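Local coordinates for RNA-binding protein, putative (Trypanosoma brucei, PDB 6E4O) that probably binds mRNA through the RNA recognition motif (RRM) domain contained in this chain, part of an RNA-binding protein of kinetoplastid RNA editing, at residues 17-22 with 61-66; 25-30 with 51-56; 30-35 with 40-45. All blocks are in the same frame, centred on the assembly; numbering follows the deposited sequence.

Contact 1 sets helix 17-24 against edge strand 62-63 and its turn; contact 2 sets the loop after that helix against helix 48-57; contact 3 pairs two strands within the sheet. The difference is chemical as well: the first two are made by side chains touching without direct hydrogen bonds between their segments, while segments 30-35 and 40-45 are laced by backbone bonds and bury 505 Å², against 157 and 140 Å². Contact 2 is mostly buried; contacts 1 and 3 run from core to surface. Val30 belongs to both contact 2 and contact 3, and Phe45 of contact 3 packs on Ala54 of contact 2. Leu20 of contact 1 meets Ala41 of contact 3, so both helices converge on strand 40-45.

Contact 1 (17-22 with 61-66); sequences WHTLKD and SELEGA
Leu20 and Leu63 make the close-packed half of this contact, and Thr19 with Glu64 the open half. In the inner part, CD2 of Leu63 lies 3.9 Å from CA of Leu20, touching the helix backbone as well as the side chain. It also meets CD1 of Leu20 at 4.0 Å, and the two leucine side chains cross at about a right angle. Leu63 has CG anti to its backbone N (chi1 176°), which carries the branched end across the gap between backbones whose nearest CA atoms, those of Leu20 and Leu63, are 7.8 Å apart. The second branch is used too: CD1 of Leu63 rests 3.9 Å from CG2 of Thr19.

That threonine methyl also marks the change to the outer side. Glu64 approaches Thr19 from the opposite direction, and its carboxylate carbon CD comes within 3.7 Å of CG2 of Thr19, a contact with a methyl rather than a polar group. The polar link is indirect: one water lies 2.7 Å from OG1 of Thr19 and donates a longer bond to OE1 of Glu64, at 3.3 Å. The carboxylate is held mainly by a direct hydrogen bond between OE1 of Glu64 and OG1 of Thr15, and the water bridge adds to it. Glu64 follows Leu63 in a type I' turn, closed by reciprocal backbone bonds between Leu63 and Ala66.

Leu63 and Leu20 both reach Leu68 of strand 66-70, and Leu20 continues onto Ala41 and Val43 of strand 40-45. The contact therefore sets helix 17-24, the first RRM helix, against the short edge strand 62-63.

Contact 2 (25-30 with 51-56); sequences RQAGEV and AARAIT
Ala27 directs its methyl toward helix 48-57, where CB of Ala27 stands 3.6 Å from both the backbone N and CB of Ala54. The two methyls do not face each other in the same way: the bond from CA to CB is directed at the helix in Ala27, but in Ala54 it runs across the line of approach. Ala27 thus leans on the helix backbone as much as on the other methyl. With only CB on each residue, the backbones come very near, the CA atoms of Ala27 and Ala54 being 5.0 Å apart.

Arg53 is turned toward the loop and lies along the outer side of Ala27. Its CG, anti to the backbone N (chi1 -174°), leads the chain past the Ala27 backbone, with CG of Arg53 4.1 Å from CB of Ala27. The nearest approach is by CD of Arg53, 3.5 Å from the carbonyl O of Ala27. This oxygen sits at the edge of the guanidinium, near its plane, yet NE of Arg53 remains 4.2 Å from O of Ala27, too long for a hydrogen bond. The methylene chain therefore does the touching. A bend at chi3 (-59°) turns the charged end aside, and its NH2 forms a salt bridge with Glu57 of the same helix.

Leu58 adds to the packing on Ala27, while Ala51 and Ala54 also rest on Phe45 of strand 40-45. This buried contact thereby fastens the loop between helix 17-24 and strand 30-36 to helix 48-57, the second RRM helix.

Contact 3 (30-35 with 40-45); sequences VTFCKV and RAVVEF
Val30 splits its two methyls between neighbours on strand 40-45: CG1 of Val30 fits against CG1 of Val43 at 3.7 Å, and CG2 of Val30 leans obliquely on the Phe45 ring, 3.8 Å from CE2. Along the same face, SG of Cys33 meets the other Val43 branch, CG2, at 3.8 Å. Val43 is thus a bump whose two methyls fill the hollow between Val30 and Cys33, its side chain crossing that of Val30 at about a right angle.

The paired strands form the antiparallel hairpin of the RRM (175° between their short axes), with a classic beta bulge where Thr31 and Phe32 both face Glu44. The carbonyl O of Glu44 takes a firm bond from N of Thr31 (2.8 Å) and a weak one from N of Phe32 (3.3 Å).

On the other face, Phe32 sets the edge of its ring against the backbone of strand 40-45, with O of Val42 near the ring plane, 3.4 Å from CD2 of Phe32. That oxygen is still held by N of Lys34 through a nearly straight bond (169° at the hydrogen). At the root of the side chain, CB of Phe32 rests 3.8 Å from CB of Glu44, while the Glu44 carboxylate forms a salt bridge with Arg5 and accepts from a water beside Thr31 OG1.

Contact 1 (17-22 with 61-66)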
loop_
_atom_site.group_PDB
_atom_site.type_symbol
_atom_site.label_atom_id
_atom_site.label_comp_id
_atom_site.label_asym_id
_atom_site.label_seq_id
_atom_site.Cartn_x
_atom_site.Cartn_y
_atom_site.Cartn_z
ATOM N N TRP A 17 6.033 -4.113 7.050
ATOM C CA TRP A 17 5.266 -4.663 5.933
ATOM C C TRP A 17 3.890 -5.195 6.332
ATOM O O TRP A 17 2.906 -4.945 5.636
ATOM C CB TRP A 17 6.070 -5.744 5.182
ATOM C CG TRP A 17 6.120 -7.055 5.875
ATOM C CD1 TRP A 17 7.068 -7.480 6.759
ATOM C CD2 TRP A 17 5.163 -8.117 5.768
ATOM N NE1 TRP A 17 6.760 -8.744 7.209
ATOM C CE2 TRP A 17 5.598 -9.157 6.611
ATOM C CE3 TRP A 17 3.985 -8.289 5.038
ATOM C CZ2 TRP A 17 4.895 -10.354 6.743
ATOM C CZ3 TRP A 17 3.288 -9.475 5.173
ATOM C CH2 TRP A 17 3.745 -10.491 6.019
ATOM N N HIS A 18 3.805 -5.905 7.452
ATOM C CA HIS A 18 2.540 -6.565 7.777
ATOM C C HIS A 18 1.484 -5.546 8.193
ATOM O O HIS A 18 0.295 -5.727 7.938
ATOM C CB HIS A 18 2.724 -7.691 8.804
ATOM C CG HIS A 18 2.466 -7.275 10.215
ATOM N ND1 HIS A 18 3.431 -6.690 11.008
ATOM C CD2 HIS A 18 1.353 -7.367 10.984
ATOM C CE1 HIS A 18 2.923 -6.437 12.201
ATOM N NE2 HIS A 18 1.662 -6.838 12.213
ATOM N N THR A 19 1.932 -4.460 8.809
ATOM C CA THR A 19 1.042 -3.352 9.145
ATOM C C THR A 19 0.500 -2.666 7.890
ATOM O O THR A 19 -0.684 -2.333 7.812
ATOM C CB THR A 19 1.769 -2.334 10.031
ATOM O OG1 THR A 19 2.154 -2.983 11.247
ATOM C CG2 THR A 19 0.870 -1.148 10.346
ATOM N N LEU A 20 1.369 -2.460 6.909
ATOM C CA LEU A 20 0.947 -1.903 5.628
ATOM C C LEU A 20 -0.013 -2.850 4.934
ATOM O O LEU A 20 -1.029 -2.432 4.374
ATOM C CB LEU A 20 2.157 -1.647 4.734
ATOM C CG LEU A 20 1.802 -1.104 3.347
ATOM C CD1 LEU A 20 0.997 0.186 3.467
ATOM C CD2 LEU A 20 3.071 -0.873 2.535
ATOM N N LYS A 21 0.312 -4.135 4.967
ATOM C CA LYS A 21 -0.544 -5.131 4.345
ATOM C C LYS A 21 -1.948 -5.079 4.944
ATOM O O LYS A 21 -2.939 -5.076 4.214
ATOM C CB LYS A 21 0.040 -6.536 4.494
ATOM C CG LYS A 21 -0.856 -7.624 3.916
ATOM C CD LYS A 21 -0.226 -8.996 4.078
ATOM C CE LYS A 21 -1.141 -10.105 3.576
ATOM N NZ LYS A 21 -0.460 -11.430 3.626
ATOM N N ASP A 22 -2.040 -5.034 6.270
ATOM C CA ASP A 22 -3.350 -4.988 6.913
ATOM C C ASP A 22 -4.130 -3.739 6.523
ATOM O O ASP A 22 -5.348 -3.796 6.332
ATOM C CB ASP A 22 -3.241 -5.091 8.439
ATOM C CG ASP A 22 -3.044 -6.515 8.915
ATOM O OD1 ASP A 22 -3.370 -7.456 8.158
ATOM O OD2 ASP A 22 -2.564 -6.695 10.052
ATOM N N SER A 61 -4.653 8.235 2.815
ATOM C CA SER A 61 -5.144 7.724 4.085
ATOM C C SER A 61 -4.018 7.670 5.114
ATOM O O SER A 61 -2.858 7.496 4.778
ATOM C CB SER A 61 -5.794 6.345 3.922
ATOM O OG SER A 61 -4.886 5.410 3.368
ATOM N N GLU A 62 -4.365 7.846 6.378
ATOM C CA GLU A 62 -3.360 7.835 7.430
ATOM C C GLU A 62 -3.123 6.430 7.966
ATOM O O GLU A 62 -4.069 5.684 8.239
ATOM C CB GLU A 62 -3.773 8.768 8.570
ATOM C CG GLU A 62 -2.598 9.234 9.406
ATOM C CD GLU A 62 -3.008 10.205 10.490
ATOM O OE1 GLU A 62 -2.936 11.428 10.250
ATOM O OE2 GLU A 62 -3.386 9.736 11.578
ATOM N N LEU A 63 -1.852 6.070 8.102
ATOM C CA LEU A 63 -1.466 4.806 8.719
ATOM C C LEU A 63 -0.397 5.072 9.766
ATOM O O LEU A 63 0.664 5.635 9.468
ATOM C CB LEU A 63 -0.948 3.817 7.666
ATOM C CG LEU A 63 -0.409 2.475 8.194
ATOM C CD1 LEU A 63 -1.433 1.740 9.036
ATOM C CD2 LEU A 63 0.060 1.598 7.037
ATOM N N GLU A 64 -0.683 4.686 11.005
ATOM C CA GLU A 64 0.247 4.939 12.099
ATOM C C GLU A 64 0.717 6.389 12.094
ATOM O O GLU A 64 1.912 6.676 12.266
ATOM C CB GLU A 64 1.436 3.982 12.030
ATOM C CG GLU A 64 1.021 2.519 12.104
ATOM C CD GLU A 64 2.156 1.596 12.525
ATOM O OE1 GLU A 64 3.223 1.603 11.871
ATOM O OE2 GLU A 64 1.979 0.854 13.512
ATOM N N GLY A 65 -0.239 7.293 11.877
ATOM C CA GLY A 65 -0.015 8.720 12.015
ATOM C C GLY A 65 0.605 9.393 10.810
ATOM O O GLY A 65 0.878 10.590 10.855
ATOM N N ALA A 66 0.827 8.631 9.735
ATOM C CA ALA A 66 1.441 9.165 8.523
ATOM C C ALA A 66 0.512 9.030 7.321
ATOM O O ALA A 66 -0.103 7.983 7.126
ATOM C CB ALA A 66 2.759 8.439 8.240
HETATM O O HOH W 1 4.315 -1.508 11.942
#

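Contact 2 (25-30 with 51-56)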
loop_
_atom_site.group_PDB
_atom_site.type_symbol
_atom_site.label_atom_id
_atom_site.label_comp_id
_atom_site.label_asym_id
_atom_site.label_seq_id
_atom_site.Cartn_x
_atom_site.Cartn_y
_atom_site.Cartn_z
ATOM N N ARG A 25 -5.486 -4.233 3.020
ATOM C CA ARG A 25 -6.494 -5.282 2.882
ATOM C C ARG A 25 -7.887 -4.669 2.812
ATOM O O ARG A 25 -8.852 -5.344 2.469
ATOM C CB ARG A 25 -6.421 -6.294 4.030
ATOM C CG ARG A 25 -5.309 -7.325 3.887
ATOM C CD ARG A 25 -5.654 -8.595 4.657
ATOM N NE ARG A 25 -5.544 -8.410 6.096
ATOM C CZ ARG A 25 -6.328 -8.993 6.996
ATOM N NH1 ARG A 25 -7.314 -9.804 6.618
ATOM N NH2 ARG A 25 -6.129 -8.753 8.282
ATOM N N GLN A 26 -7.993 -3.385 3.146
ATOM C CA GLN A 26 -9.245 -2.664 2.959
ATOM C C GLN A 26 -9.644 -2.643 1.488
ATOM O O GLN A 26 -10.821 -2.497 1.159
ATOM C CB GLN A 26 -9.110 -1.218 3.427
ATOM C CG GLN A 26 -8.998 -1.034 4.936
ATOM C CD GLN A 26 -8.914 0.432 5.293
ATOM O OE1 GLN A 26 -9.931 1.110 5.396
ATOM N NE2 GLN A 26 -7.694 0.935 5.451
ATOM N N ALA A 27 -8.653 -2.762 0.607
ATOM C CA ALA A 27 -8.898 -2.683 -0.830
ATOM C C ALA A 27 -8.935 -4.056 -1.486
ATOM O O ALA A 27 -9.555 -4.230 -2.530
ATOM C CB ALA A 27 -7.848 -1.827 -1.494
ATOM N N GLY A 28 -8.267 -5.031 -0.885
ATOM C CA GLY A 28 -8.258 -6.363 -1.462
ATOM C C GLY A 28 -7.144 -7.236 -0.939
ATOM O O GLY A 28 -6.450 -6.862 -0.004
ATOM N N GLU A 29 -6.976 -8.407 -1.547
ATOM C CA GLU A 29 -5.972 -9.358 -1.089
ATOM C C GLU A 29 -4.581 -8.970 -1.591
ATOM O O GLU A 29 -4.399 -8.648 -2.756
ATOM C CB GLU A 29 -6.335 -10.778 -1.530
ATOM C CG GLU A 29 -5.350 -11.846 -1.082
ATOM C CD GLU A 29 -5.863 -13.258 -1.331
ATOM O OE1 GLU A 29 -6.922 -13.407 -1.981
ATOM O OE2 GLU A 29 -5.208 -14.219 -0.871
ATOM N N VAL A 30 -3.605 -9.010 -0.697
ATOM C CA VAL A 30 -2.246 -8.589 -1.016
ATOM C C VAL A 30 -1.337 -9.796 -1.237
ATOM O O VAL A 30 -1.277 -10.693 -0.400
ATOM C CB VAL A 30 -1.684 -7.707 0.125
ATOM C CG1 VAL A 30 -0.227 -7.352 -0.131
ATOM C CG2 VAL A 30 -2.538 -6.451 0.286
ATOM N N ALA A 51 -6.023 -3.265 -6.884
ATOM C CA ALA A 51 -5.077 -2.156 -7.021
ATOM C C ALA A 51 -5.790 -0.840 -7.311
ATOM O O ALA A 51 -5.446 0.208 -6.749
ATOM C CB ALA A 51 -4.040 -2.455 -8.106
ATOM N N ALA A 52 -6.784 -0.900 -8.189
ATOM C CA ALA A 52 -7.572 0.278 -8.555
ATOM C C ALA A 52 -8.336 0.832 -7.358
ATOM O O ALA A 52 -8.407 2.052 -7.157
ATOM C CB ALA A 52 -8.538 -0.072 -9.675
ATOM N N ARG A 53 -8.917 -0.071 -6.579
ATOM C CA ARG A 53 -9.643 0.298 -5.369
ATOM C C ARG A 53 -8.718 0.956 -4.342
ATOM O O ARG A 53 -9.103 1.930 -3.679
ATOM C CB ARG A 53 -10.317 -0.941 -4.776
ATOM C CG ARG A 53 -11.227 -0.659 -3.583
ATOM C CD ARG A 53 -12.016 -1.899 -3.193
ATOM N NE ARG A 53 -12.854 -2.389 -4.285
ATOM C CZ ARG A 53 -14.056 -1.903 -4.583
ATOM N NH1 ARG A 53 -14.744 -2.410 -5.599
ATOM N NH2 ARG A 53 -14.573 -0.913 -3.867
ATOM N N ALA A 54 -7.495 0.444 -4.209
ATOM C CA ALA A 54 -6.554 1.010 -3.247
ATOM C C ALA A 54 -6.199 2.442 -3.624
ATOM O O ALA A 54 -6.283 3.346 -2.803
ATOM C CB ALA A 54 -5.282 0.139 -3.120
ATOM N N ILE A 55 -5.799 2.656 -4.871
ATOM C CA ILE A 55 -5.459 3.995 -5.321
ATOM C C ILE A 55 -6.675 4.934 -5.265
ATOM O O ILE A 55 -6.567 6.097 -4.868
ATOM C CB ILE A 55 -4.875 3.945 -6.744
ATOM C CG1 ILE A 55 -3.512 3.239 -6.704
ATOM C CG2 ILE A 55 -4.755 5.346 -7.337
ATOM C CD1 ILE A 55 -2.999 2.834 -8.055
ATOM N N THR A 56 -7.838 4.416 -5.638
ATOM C CA THR A 56 -9.051 5.225 -5.683
ATOM C C THR A 56 -9.501 5.612 -4.272
ATOM O O THR A 56 -9.753 6.779 -3.982
ATOM C CB THR A 56 -10.199 4.485 -6.388
ATOM O OG1 THR A 56 -9.855 4.281 -7.765
ATOM C CG2 THR A 56 -11.491 5.310 -6.322
#

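Contact 3 (30-35 with 40-45)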
loop_
_atom_site.group_PDB
_atom_site.type_symbol
_atom_site.label_atom_id
_atom_site.label_comp_id
_atom_site.label_asym_id
_atom_site.label_seq_id
_atom_site.Cartn_x
_atom_site.Cartn_y
_atom_site.Cartn_z
ATOM N N VAL A 30 -3.605 -9.010 -0.697
ATOM C CA VAL A 30 -2.246 -8.589 -1.016
ATOM C C VAL A 30 -1.337 -9.796 -1.237
ATOM O O VAL A 30 -1.277 -10.693 -0.400
ATOM C CB VAL A 30 -1.684 -7.707 0.125
ATOM C CG1 VAL A 30 -0.227 -7.352 -0.131
ATOM C CG2 VAL A 30 -2.538 -6.451 0.286
ATOM N N THR A 31 -0.631 -9.820 -2.365
ATOM C CA THR A 31 0.247 -10.943 -2.698
ATOM C C THR A 31 1.741 -10.629 -2.558
ATOM O O THR A 31 2.572 -11.536 -2.527
ATOM C CB THR A 31 0.012 -11.439 -4.137
ATOM O OG1 THR A 31 0.308 -10.380 -5.049
ATOM C CG2 THR A 31 -1.430 -11.878 -4.334
ATOM N N PHE A 32 2.083 -9.351 -2.512
ATOM C CA PHE A 32 3.477 -8.926 -2.342
ATOM C C PHE A 32 3.431 -7.652 -1.526
ATOM O O PHE A 32 2.626 -6.772 -1.795
ATOM C CB PHE A 32 4.131 -8.653 -3.701
ATOM C CG PHE A 32 5.573 -8.213 -3.624
ATOM C CD1 PHE A 32 6.604 -9.130 -3.770
ATOM C CD2 PHE A 32 5.899 -6.871 -3.443
ATOM C CE1 PHE A 32 7.931 -8.721 -3.717
ATOM C CE2 PHE A 32 7.222 -6.453 -3.388
ATOM C CZ PHE A 32 8.241 -7.384 -3.527
ATOM N N CYS A 33 4.265 -7.558 -0.501
ATOM C CA CYS A 33 4.292 -6.341 0.297
ATOM C C CYS A 33 5.660 -6.230 0.938
ATOM O O CYS A 33 5.978 -6.962 1.876
ATOM C CB CYS A 33 3.199 -6.366 1.376
ATOM S SG CYS A 33 2.988 -4.776 2.183
ATOM N N LYS A 34 6.477 -5.328 0.416
ATOM C CA LYS A 34 7.821 -5.148 0.945
ATOM C C LYS A 34 8.109 -3.680 1.191
ATOM O O LYS A 34 7.786 -2.825 0.358
ATOM C CB LYS A 34 8.848 -5.702 -0.040
ATOM C CG LYS A 34 10.278 -5.577 0.463
ATOM C CD LYS A 34 11.017 -6.905 0.418
ATOM C CE LYS A 34 10.378 -7.914 1.351
ATOM N NZ LYS A 34 11.317 -9.013 1.700
ATOM N N VAL A 35 8.747 -3.403 2.321
ATOM C CA VAL A 35 9.081 -2.042 2.707
ATOM C C VAL A 35 10.510 -1.730 2.313
ATOM O O VAL A 35 11.392 -2.583 2.420
ATOM C CB VAL A 35 8.921 -1.829 4.229
ATOM C CG1 VAL A 35 9.406 -0.436 4.629
ATOM C CG2 VAL A 35 7.460 -2.021 4.632
ATOM N N ARG A 40 8.948 4.040 2.038
ATOM C CA ARG A 40 8.330 3.593 0.799
ATOM C C ARG A 40 8.137 2.075 0.769
ATOM O O ARG A 40 8.771 1.338 1.520
ATOM C CB ARG A 40 9.180 4.040 -0.392
ATOM C CG ARG A 40 9.259 5.563 -0.516
ATOM C CD ARG A 40 10.312 5.987 -1.533
ATOM N NE ARG A 40 11.657 5.695 -1.051
ATOM C CZ ARG A 40 12.775 6.016 -1.694
ATOM N NH1 ARG A 40 12.716 6.657 -2.856
ATOM N NH2 ARG A 40 13.954 5.704 -1.168
ATOM N N ALA A 41 7.247 1.619 -0.103
ATOM C CA ALA A 41 6.975 0.191 -0.235
ATOM C C ALA A 41 6.451 -0.114 -1.619
ATOM O O ALA A 41 6.042 0.784 -2.351
ATOM C CB ALA A 41 5.956 -0.269 0.826
ATOM N N VAL A 42 6.474 -1.386 -1.983
ATOM C CA VAL A 42 5.824 -1.838 -3.211
ATOM C C VAL A 42 4.887 -2.959 -2.823
ATOM O O VAL A 42 5.265 -3.854 -2.075
ATOM C CB VAL A 42 6.838 -2.358 -4.243
ATOM C CG1 VAL A 42 6.115 -2.967 -5.453
ATOM C CG2 VAL A 42 7.750 -1.238 -4.677
ATOM N N VAL A 43 3.663 -2.887 -3.325
ATOM C CA VAL A 43 2.647 -3.856 -2.999
ATOM C C VAL A 43 2.032 -4.376 -4.287
ATOM O O VAL A 43 1.906 -3.638 -5.255
ATOM C CB VAL A 43 1.552 -3.175 -2.140
ATOM C CG1 VAL A 43 0.421 -4.143 -1.803
ATOM C CG2 VAL A 43 2.172 -2.580 -0.869
ATOM N N GLU A 44 1.656 -5.650 -4.301
ATOM C CA GLU A 44 0.860 -6.181 -5.389
ATOM C C GLU A 44 -0.381 -6.823 -4.815
ATOM O O GLU A 44 -0.352 -7.402 -3.723
ATOM C CB GLU A 44 1.643 -7.204 -6.208
ATOM C CG GLU A 44 2.824 -6.611 -6.935
ATOM C CD GLU A 44 3.293 -7.494 -8.074
ATOM O OE1 GLU A 44 3.074 -8.722 -8.004
ATOM O OE2 GLU A 44 3.860 -6.955 -9.046
ATOM N N PHE A 45 -1.482 -6.690 -5.537
ATOM C CA PHE A 45 -2.745 -7.279 -5.127
ATOM C C PHE A 45 -3.051 -8.433 -6.062
ATOM O O PHE A 45 -2.463 -8.543 -7.143
ATOM C CB PHE A 45 -3.878 -6.250 -5.227
ATOM C CG PHE A 45 -3.762 -5.114 -4.252
ATOM C CD1 PHE A 45 -3.009 -3.991 -4.560
ATOM C CD2 PHE A 45 -4.433 -5.158 -3.039
ATOM C CE1 PHE A 45 -2.907 -2.933 -3.660
ATOM C CE2 PHE A 45 -4.337 -4.106 -2.131
ATOM C CZ PHE A 45 -3.576 -2.995 -2.443
HETATM O O HOH W 2 2.728 -10.808 -6.282
HETATM O O HOH W 3 -0.637 -10.314 -7.872
#